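Side-chain contacts in SusD homolog (Bacteroides thetaiotaomicron VPI-5482, PDB 3FDH), which is a SusD-like protein that probably binds sugars at the outer membrane of the bacterium for uptake: residues Thr30-Ser35 against Ala117-Leu122; Asn77-Ile82 against Asn468-Ala473; Lys150-Thr153 against Thr159-Ile162. One frame throughout, in Å; residues are numbered along the deposited sequence.

The three contacts form a rough triangle, their centres about 15 Å (1 to 2), 16 Å (1 to 3) and 17 Å (2 to 3) apart. Helix 106-127 ties them together: its residues 117-122 form half of contact 1, touch Ile82 of contact 2 and pack against Ile161 of contact 3. Contacts 2 and 3 do not touch; their nearest atoms are about 7 Å apart. Along the chain, contacts 1 and 2 alternate in their segments, whereas contact 3 follows contact 1 and falls wholly between the two halves of contact 2. Contact 2 brings helix 468-473, late in the chain, back to helix 76-95, so early and late parts of the sequence pack together in this largely helical SusD-like fold.

Contact 1 (Thr30-Ser35 against Ala117-Leu122); sequences TSTAFS and AYNCAL
Thr32 and Asn119 face each other from two helices, their CA atoms 7.2 Å apart, the closest such pair between residues 30-35 and 117-122. The two side chains approach from opposite directions, and Asn119 ND2 donates to Thr32 OG1 over 3.0 Å. An N-H...O angle of 174° shows the bond to be almost straight, and OG1 lies in the plane of the Asn119 amide. Both ends have a second partner on their own helix: Thr32 OG1 bonds to Val28 O, and Asn119 ND2 also donates to Met115 O. Asn119 OD1 accepts from Asn36 ND2, which helps explain how the amide is held at a fixed rotation. Thr32 CG2 is set anti to the backbone N (chi1, measured to OG1, is -60°), and this carries the methyl to 3.7 Å from Tyr118 CD1, approaching the ring obliquely. The phenol oxygen of Tyr118 reaches past the contact to Leu332 O. The polar pair is buried yet satisfied, where helices 21-37 and 106-127 meet. Ser85 of helix 76-95 touches both Thr32 and Asn119, helix 191-208 packs on Tyr118 through Phe197, Leu201 and Tyr205, and helix 154-171 lies against Ala117, Cys120 and Ala121.

Contact 2 (Asn77-Ile82 against Asn468-Ala473); sequences NSWNGI and NSDTAA
Trp79 and Asp470 make one of two side-chain to side-chain hydrogen bonds between residues 77-82 and 468-473. Trp79 NE1 donates to Asp470 OD2, which lies at the edge of the indole, close to its plane. The modelled separation of 2.5 Å between NE1 and OD2 is unusually short, so the exact length is doubtful, and the N-H...O angle of 144° shows a bent bond. With CG anti to the backbone N (chi1 168°), the NE1 edge of the indole is placed beside Asp470 OD2. The oxygen is met on its anti side, with ring and carboxylate planes 71° apart, so the two groups cross rather than stack. Asp470 CB adds an apolar touch 3.8 Å from Trp79 CZ2.

The second bond is nearly straight, at an N-H...O angle of 165°: Asn80 ND2 donates to Ser469 OG at 3.2 Å, with the hydroxyl oxygen in the amide plane, while Asn80 OD1 rests 3.6 Å from Ser469 CB.

In the next shell, Phe127 meets the indole edge-to-face and Tyr83 packs at an oblique angle. Val477 touches Asp470, and Asn76 OD1 accepts from the backbone N of Ser469, a further tie between the helices. An alanine in place of Trp79 would probably leave Asp470 without its indole N-H mate and open a gap beside Phe127 and Tyr83.

The CA atoms of Asn80 and Ser469 lie 7.7 Å apart, and the arrangement is helix-on-helix packing in a predominantly alpha-helical SusD-like fold, a short helix late in the chain docking on the long helix 76-95 from its first hundred residues.

Contact 3 (Lys150-Thr153 against Thr159-Ile162); sequences KMDT and TQII
Asp152 and Gln160 come from backbones that stay well apart: their CA atoms, the closest pair between residues 150-153 and 159-162, are 10.2 Å from each other, so the gap is bridged mainly by the long Gln160 side chain, met by the shorter Asp152. The first segment holds a short, poorly hydrogen-bonded strand at 151-152, and the second lies on helix 154-171. In Gln160, CD anti to CA (chi2 171°) stretches the chain across, and NE2 donates to Asp152 OD2 at 2.8 Å. The N-H...O angle is 160°. OD2 lies in the plane of the Gln160 amide but is met on its anti side, with the donor tilted out of the carboxylate plane. This OD2 also accepts from the backbone N of Ser133, while Gln160 NE2 donates to Glu156 O as well, one turn back in its own helix.

The arrangement belongs to a strand-to-helix junction. Strand 151-152 pairs antiparallel with 130-131, through backbone bonds between Asp152 and Ala130, and the chain then turns directly into the helix. Thr153 is its N-cap, with OG1 accepting from the backbone N of Glu156.

The other carboxylate oxygen is taken by Lys150, just before the strand. Lys150 NZ forms a salt bridge with Asp152 OD1 at 2.8 Å, standing above the carboxylate plane, 41° out of it. With a lysine on one oxygen and N-H donors on the other, the carboxylate is probably stabilised in its charged form. The next residue of the helix, Ile161, packs against Cys120 and Ala121 of helix 106-127.

Contact 1 (Thr30-Ser35 against Ala117-Leu122)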
loop_
_atom_site.group_PDB
_atom_site.type_symbol
_atom_site.label_atom_id
_atom_site.label_comp_id
_atom_site.label_asym_id
_atom_site.label_seq_id
_atom_site.Cartn_x
_atom_site.Cartn_y
_atom_site.Cartn_z
ATOM N N THR A 30 5.475 12.064 8.033
ATOM C CA THR A 30 6.106 12.325 6.737
ATOM C C THR A 30 6.866 11.096 6.261
ATOM O O THR A 30 6.734 10.620 5.121
ATOM C CB THR A 30 7.078 13.488 6.831
ATOM O OG1 THR A 30 6.362 14.692 7.164
ATOM C CG2 THR A 30 7.787 13.682 5.502
ATOM N N SER A 31 7.669 10.583 7.163
ATOM C CA SER A 31 8.489 9.410 6.844
ATOM C C SER A 31 7.668 8.150 6.605
ATOM O O SER A 31 8.000 7.347 5.706
ATOM C CB SER A 31 9.580 9.177 7.899
ATOM O OG SER A 31 9.049 8.745 9.130
ATOM N N THR A 32 6.594 7.992 7.369
ATOM C CA THR A 32 5.719 6.819 7.227
ATOM C C THR A 32 5.042 6.810 5.857
ATOM O O THR A 32 4.939 5.766 5.203
ATOM C CB THR A 32 4.727 6.665 8.397
ATOM O OG1 THR A 32 5.481 6.521 9.611
ATOM C CG2 THR A 32 3.873 5.429 8.201
ATOM N N ALA A 33 4.615 7.976 5.414
ATOM C CA ALA A 33 3.933 8.087 4.116
ATOM C C ALA A 33 4.928 8.004 2.979
ATOM O O ALA A 33 4.924 7.089 2.156
ATOM C CB ALA A 33 3.144 9.381 4.048
ATOM N N PHE A 34 5.822 8.970 2.977
ATOM C CA PHE A 34 6.769 9.135 1.870
ATOM C C PHE A 34 7.788 8.003 1.654
ATOM O O PHE A 34 8.001 7.561 0.517
ATOM C CB PHE A 34 7.521 10.460 1.991
ATOM C CG PHE A 34 8.323 10.782 0.775
ATOM C CD1 PHE A 34 7.741 11.451 -0.290
ATOM C CD2 PHE A 34 9.639 10.397 0.680
ATOM C CE1 PHE A 34 8.477 11.735 -1.453
ATOM C CE2 PHE A 34 10.385 10.681 -0.475
ATOM C CZ PHE A 34 9.788 11.355 -1.539
ATOM N N SER A 35 8.420 7.568 2.733
ATOM C CA SER A 35 9.503 6.593 2.647
ATOM C C SER A 35 9.169 5.148 2.976
ATOM O O SER A 35 9.754 4.217 2.431
ATOM C CB SER A 35 10.631 7.019 3.584
ATOM O OG SER A 35 11.158 8.290 3.228
ATOM N N ALA A 117 1.947 1.409 15.311
ATOM C CA ALA A 117 1.238 0.221 14.865
ATOM C C ALA A 117 1.474 0.034 13.387
ATOM O O ALA A 117 1.732 -1.067 12.906
ATOM C CB ALA A 117 -0.275 0.339 15.150
ATOM N N TYR A 118 1.397 1.141 12.677
ATOM C CA TYR A 118 1.489 1.118 11.218
ATOM C C TYR A 118 2.837 0.619 10.771
ATOM O O TYR A 118 2.947 -0.195 9.857
ATOM C CB TYR A 118 1.189 2.504 10.620
ATOM C CG TYR A 118 0.817 2.466 9.163
ATOM C CD1 TYR A 118 1.789 2.335 8.180
ATOM C CD2 TYR A 118 -0.495 2.580 8.766
ATOM C CE1 TYR A 118 1.459 2.301 6.825
ATOM C CE2 TYR A 118 -0.832 2.556 7.428
ATOM C CZ TYR A 118 0.153 2.428 6.457
ATOM O OH TYR A 118 -0.200 2.403 5.117
ATOM N N ASN A 119 3.864 1.100 11.453
ATOM C CA ASN A 119 5.239 0.730 11.104
ATOM C C ASN A 119 5.583 -0.679 11.538
ATOM O O ASN A 119 6.317 -1.396 10.848
ATOM C CB ASN A 119 6.228 1.761 11.620
ATOM C CG ASN A 119 6.198 3.026 10.783
ATOM O OD1 ASN A 119 6.658 3.038 9.638
ATOM N ND2 ASN A 119 5.616 4.080 11.329
ATOM N N CYS A 120 5.000 -1.101 12.651
ATOM C CA CYS A 120 5.214 -2.482 13.092
ATOM C C CYS A 120 4.635 -3.429 12.084
ATOM O O CYS A 120 5.178 -4.502 11.811
ATOM C CB CYS A 120 4.572 -2.758 14.450
ATOM S SG CYS A 120 5.496 -2.031 15.856
ATOM N N ALA A 121 3.520 -3.021 11.522
ATOM C CA ALA A 121 2.817 -3.852 10.526
ATOM C C ALA A 121 3.647 -3.976 9.263
ATOM O O ALA A 121 3.725 -5.043 8.646
ATOM C CB ALA A 121 1.461 -3.252 10.203
ATOM N N LEU A 122 4.267 -2.878 8.860
ATOM C CA LEU A 122 5.117 -2.921 7.633
ATOM C C LEU A 122 6.248 -3.900 7.882
ATOM O O LEU A 122 6.636 -4.704 7.044
ATOM C CB LEU A 122 5.636 -1.516 7.251
ATOM C CG LEU A 122 4.608 -0.533 6.679
ATOM C CD1 LEU A 122 5.175 0.895 6.636
ATOM C CD2 LEU A 122 4.118 -0.977 5.297
#

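Contact 2 (Asn77-Ile82 against Asn468-Ala473)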
loop_
_atom_site.group_PDB
_atom_site.type_symbol
_atom_site.label_atom_id
_atom_site.label_comp_id
_atom_site.label_asym_id
_atom_site.label_seq_id
_atom_site.Cartn_x
_atom_site.Cartn_y
_atom_site.Cartn_z
ATOM N N ASN A 77 17.546 0.276 3.038
ATOM C CA ASN A 77 17.112 1.639 3.335
ATOM C C ASN A 77 15.697 1.689 3.897
ATOM O O ASN A 77 15.426 2.377 4.897
ATOM C CB ASN A 77 17.185 2.535 2.109
ATOM C CG ASN A 77 18.594 2.918 1.747
ATOM O OD1 ASN A 77 19.512 2.829 2.565
ATOM N ND2 ASN A 77 18.778 3.359 0.499
ATOM N N SER A 78 14.798 0.946 3.253
ATOM C CA SER A 78 13.406 0.900 3.679
ATOM C C SER A 78 13.310 0.350 5.074
ATOM O O SER A 78 12.596 0.848 5.916
ATOM C CB SER A 78 12.573 0.026 2.768
ATOM O OG SER A 78 12.500 0.636 1.501
ATOM N N TRP A 79 14.032 -0.741 5.269
ATOM C CA TRP A 79 14.157 -1.421 6.568
ATOM C C TRP A 79 14.617 -0.446 7.665
ATOM O O TRP A 79 14.001 -0.274 8.716
ATOM C CB TRP A 79 15.153 -2.580 6.407
ATOM C CG TRP A 79 15.647 -3.242 7.645
ATOM C CD1 TRP A 79 16.758 -2.902 8.346
ATOM C CD2 TRP A 79 15.106 -4.413 8.295
ATOM N NE1 TRP A 79 16.939 -3.767 9.402
ATOM C CE2 TRP A 79 15.933 -4.699 9.392
ATOM C CE3 TRP A 79 14.005 -5.246 8.052
ATOM C CZ2 TRP A 79 15.684 -5.772 10.259
ATOM C CZ3 TRP A 79 13.765 -6.311 8.919
ATOM C CH2 TRP A 79 14.596 -6.563 9.991
ATOM N N ASN A 80 15.744 0.173 7.421
ATOM C CA ASN A 80 16.272 1.150 8.388
ATOM C C ASN A 80 15.291 2.279 8.654
ATOM O O ASN A 80 15.110 2.728 9.776
ATOM C CB ASN A 80 17.590 1.724 7.899
ATOM C CG ASN A 80 18.712 0.723 7.983
ATOM O OD1 ASN A 80 18.718 -0.153 8.858
ATOM N ND2 ASN A 80 19.685 0.856 7.091
ATOM N N GLY A 81 14.600 2.686 7.607
ATOM C CA GLY A 81 13.653 3.809 7.696
ATOM C C GLY A 81 12.416 3.501 8.528
ATOM O O GLY A 81 11.951 4.325 9.315
ATOM N N ILE A 82 11.922 2.285 8.374
ATOM C CA ILE A 82 10.756 1.830 9.108
ATOM C C ILE A 82 11.095 1.734 10.605
ATOM O O ILE A 82 10.350 2.207 11.447
ATOM C CB ILE A 82 10.226 0.503 8.553
ATOM C CG1 ILE A 82 9.625 0.740 7.151
ATOM C CG2 ILE A 82 9.192 -0.092 9.504
ATOM C CD1 ILE A 82 9.569 -0.559 6.298
ATOM N N ASN A 468 20.598 -5.615 5.339
ATOM C CA ASN A 468 21.975 -6.049 5.611
ATOM C C ASN A 468 22.552 -5.334 6.815
ATOM O O ASN A 468 23.550 -5.761 7.396
ATOM C CB ASN A 468 22.916 -5.922 4.388
ATOM C CG ASN A 468 23.129 -4.489 3.934
ATOM O OD1 ASN A 468 22.262 -3.892 3.341
ATOM N ND2 ASN A 468 24.311 -3.953 4.183
ATOM N N SER A 469 21.915 -4.246 7.197
ATOM C CA SER A 469 22.375 -3.511 8.353
ATOM C C SER A 469 22.245 -4.402 9.550
ATOM O O SER A 469 23.053 -4.357 10.456
ATOM C CB SER A 469 21.593 -2.231 8.578
ATOM O OG SER A 469 22.081 -1.228 7.696
ATOM N N ASP A 470 21.219 -5.248 9.514
ATOM C CA ASP A 470 20.921 -6.153 10.634
ATOM C C ASP A 470 21.483 -7.552 10.442
ATOM O O ASP A 470 21.760 -8.259 11.413
ATOM C CB ASP A 470 19.422 -6.132 10.962
ATOM C CG ASP A 470 19.077 -4.955 11.841
ATOM O OD1 ASP A 470 19.802 -4.784 12.830
ATOM O OD2 ASP A 470 18.145 -4.183 11.569
ATOM N N THR A 471 21.710 -7.945 9.192
ATOM C CA THR A 471 22.305 -9.268 8.953
ATOM C C THR A 471 23.753 -9.136 9.415
ATOM O O THR A 471 24.404 -10.113 9.826
ATOM C CB THR A 471 22.254 -9.730 7.491
ATOM O OG1 THR A 471 23.013 -8.825 6.684
ATOM C CG2 THR A 471 20.800 -9.793 6.965
ATOM N N ALA A 472 24.234 -7.894 9.413
ATOM C CA ALA A 472 25.609 -7.607 9.847
ATOM C C ALA A 472 25.694 -7.554 11.367
ATOM O O ALA A 472 26.507 -8.233 12.013
ATOM C CB ALA A 472 26.082 -6.282 9.285
ATOM N N ALA A 473 24.821 -6.735 11.917
ATOM C CA ALA A 473 24.816 -6.418 13.355
ATOM C C ALA A 473 24.109 -7.427 14.245
ATOM O O ALA A 473 24.352 -7.461 15.454
ATOM C CB ALA A 473 24.172 -5.038 13.559
#

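Contact 3 (Lys150-Thr153 against Thr159-Ile162)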
loop_
_atom_site.group_PDB
_atom_site.type_symbol
_atom_site.label_atom_id
_atom_site.label_comp_id
_atom_site.label_asym_id
_atom_site.label_seq_id
_atom_site.Cartn_x
_atom_site.Cartn_y
_atom_site.Cartn_z
ATOM N N LYS A 150 16.235 -9.445 20.047
ATOM C CA LYS A 150 15.756 -10.740 19.611
ATOM C C LYS A 150 14.761 -10.514 18.517
ATOM O O LYS A 150 14.165 -9.448 18.386
ATOM C CB LYS A 150 15.065 -11.536 20.730
ATOM C CG LYS A 150 13.697 -11.013 21.149
ATOM C CD LYS A 150 13.089 -11.878 22.249
ATOM C CE LYS A 150 11.628 -11.541 22.550
ATOM N NZ LYS A 150 10.675 -11.922 21.440
HETATM N N MSE A 151 14.591 -11.554 17.724
HETATM C CA MSE A 151 13.547 -11.542 16.745
HETATM C C MSE A 151 12.241 -11.972 17.423
HETATM O O MSE A 151 12.194 -12.889 18.224
HETATM C CB MSE A 151 13.918 -12.396 15.541
HETATM C CG MSE A 151 14.983 -11.737 14.597
HETATM SE SE MSE A 151 15.398 -13.091 13.398
HETATM C CE MSE A 151 13.897 -12.791 12.183
ATOM N N ASP A 152 11.205 -11.195 17.169
ATOM C CA ASP A 152 9.849 -11.493 17.641
ATOM C C ASP A 152 9.210 -12.269 16.509
ATOM O O ASP A 152 9.555 -12.078 15.335
ATOM C CB ASP A 152 8.987 -10.224 17.795
ATOM C CG ASP A 152 9.365 -9.370 18.993
ATOM O OD1 ASP A 152 10.302 -9.724 19.743
ATOM O OD2 ASP A 152 8.704 -8.323 19.154
ATOM N N THR A 153 8.265 -13.128 16.852
ATOM C CA THR A 153 7.512 -13.836 15.827
ATOM C C THR A 153 6.568 -12.827 15.247
ATOM O O THR A 153 6.237 -11.834 15.892
ATOM C CB THR A 153 6.671 -14.996 16.363
ATOM O OG1 THR A 153 5.656 -14.489 17.250
ATOM C CG2 THR A 153 7.561 -16.040 17.046
ATOM N N THR A 159 0.405 -8.869 17.892
ATOM C CA THR A 159 -0.178 -8.622 19.194
ATOM C C THR A 159 0.173 -7.190 19.613
ATOM O O THR A 159 -0.647 -6.487 20.175
ATOM C CB THR A 159 0.333 -9.600 20.246
ATOM O OG1 THR A 159 -0.147 -10.911 19.914
ATOM C CG2 THR A 159 -0.181 -9.204 21.630
ATOM N N GLN A 160 1.392 -6.766 19.294
ATOM C CA GLN A 160 1.876 -5.426 19.653
ATOM C C GLN A 160 1.168 -4.379 18.838
ATOM O O GLN A 160 0.824 -3.305 19.311
ATOM C CB GLN A 160 3.389 -5.299 19.477
ATOM C CG GLN A 160 4.163 -6.189 20.414
ATOM C CD GLN A 160 5.665 -6.236 20.112
ATOM O OE1 GLN A 160 6.402 -5.268 20.346
ATOM N NE2 GLN A 160 6.132 -7.404 19.675
ATOM N N ILE A 161 0.877 -4.746 17.611
ATOM C CA ILE A 161 0.185 -3.851 16.689
ATOM C C ILE A 161 -1.216 -3.528 17.198
ATOM O O ILE A 161 -1.633 -2.353 17.309
ATOM C CB ILE A 161 0.113 -4.461 15.284
ATOM C CG1 ILE A 161 1.514 -4.470 14.676
ATOM C CG2 ILE A 161 -0.846 -3.704 14.404
ATOM C CD1 ILE A 161 1.667 -5.337 13.416
ATOM N N ILE A 162 -1.945 -4.572 17.545
ATOM C CA ILE A 162 -3.332 -4.381 18.028
ATOM C C ILE A 162 -3.359 -3.617 19.357
ATOM O O ILE A 162 -4.224 -2.764 19.625
ATOM C CB ILE A 162 -4.062 -5.706 18.172
ATOM C CG1 ILE A 162 -4.141 -6.371 16.809
ATOM C CG2 ILE A 162 -5.467 -5.476 18.780
ATOM C CD1 ILE A 162 -4.882 -5.521 15.818
#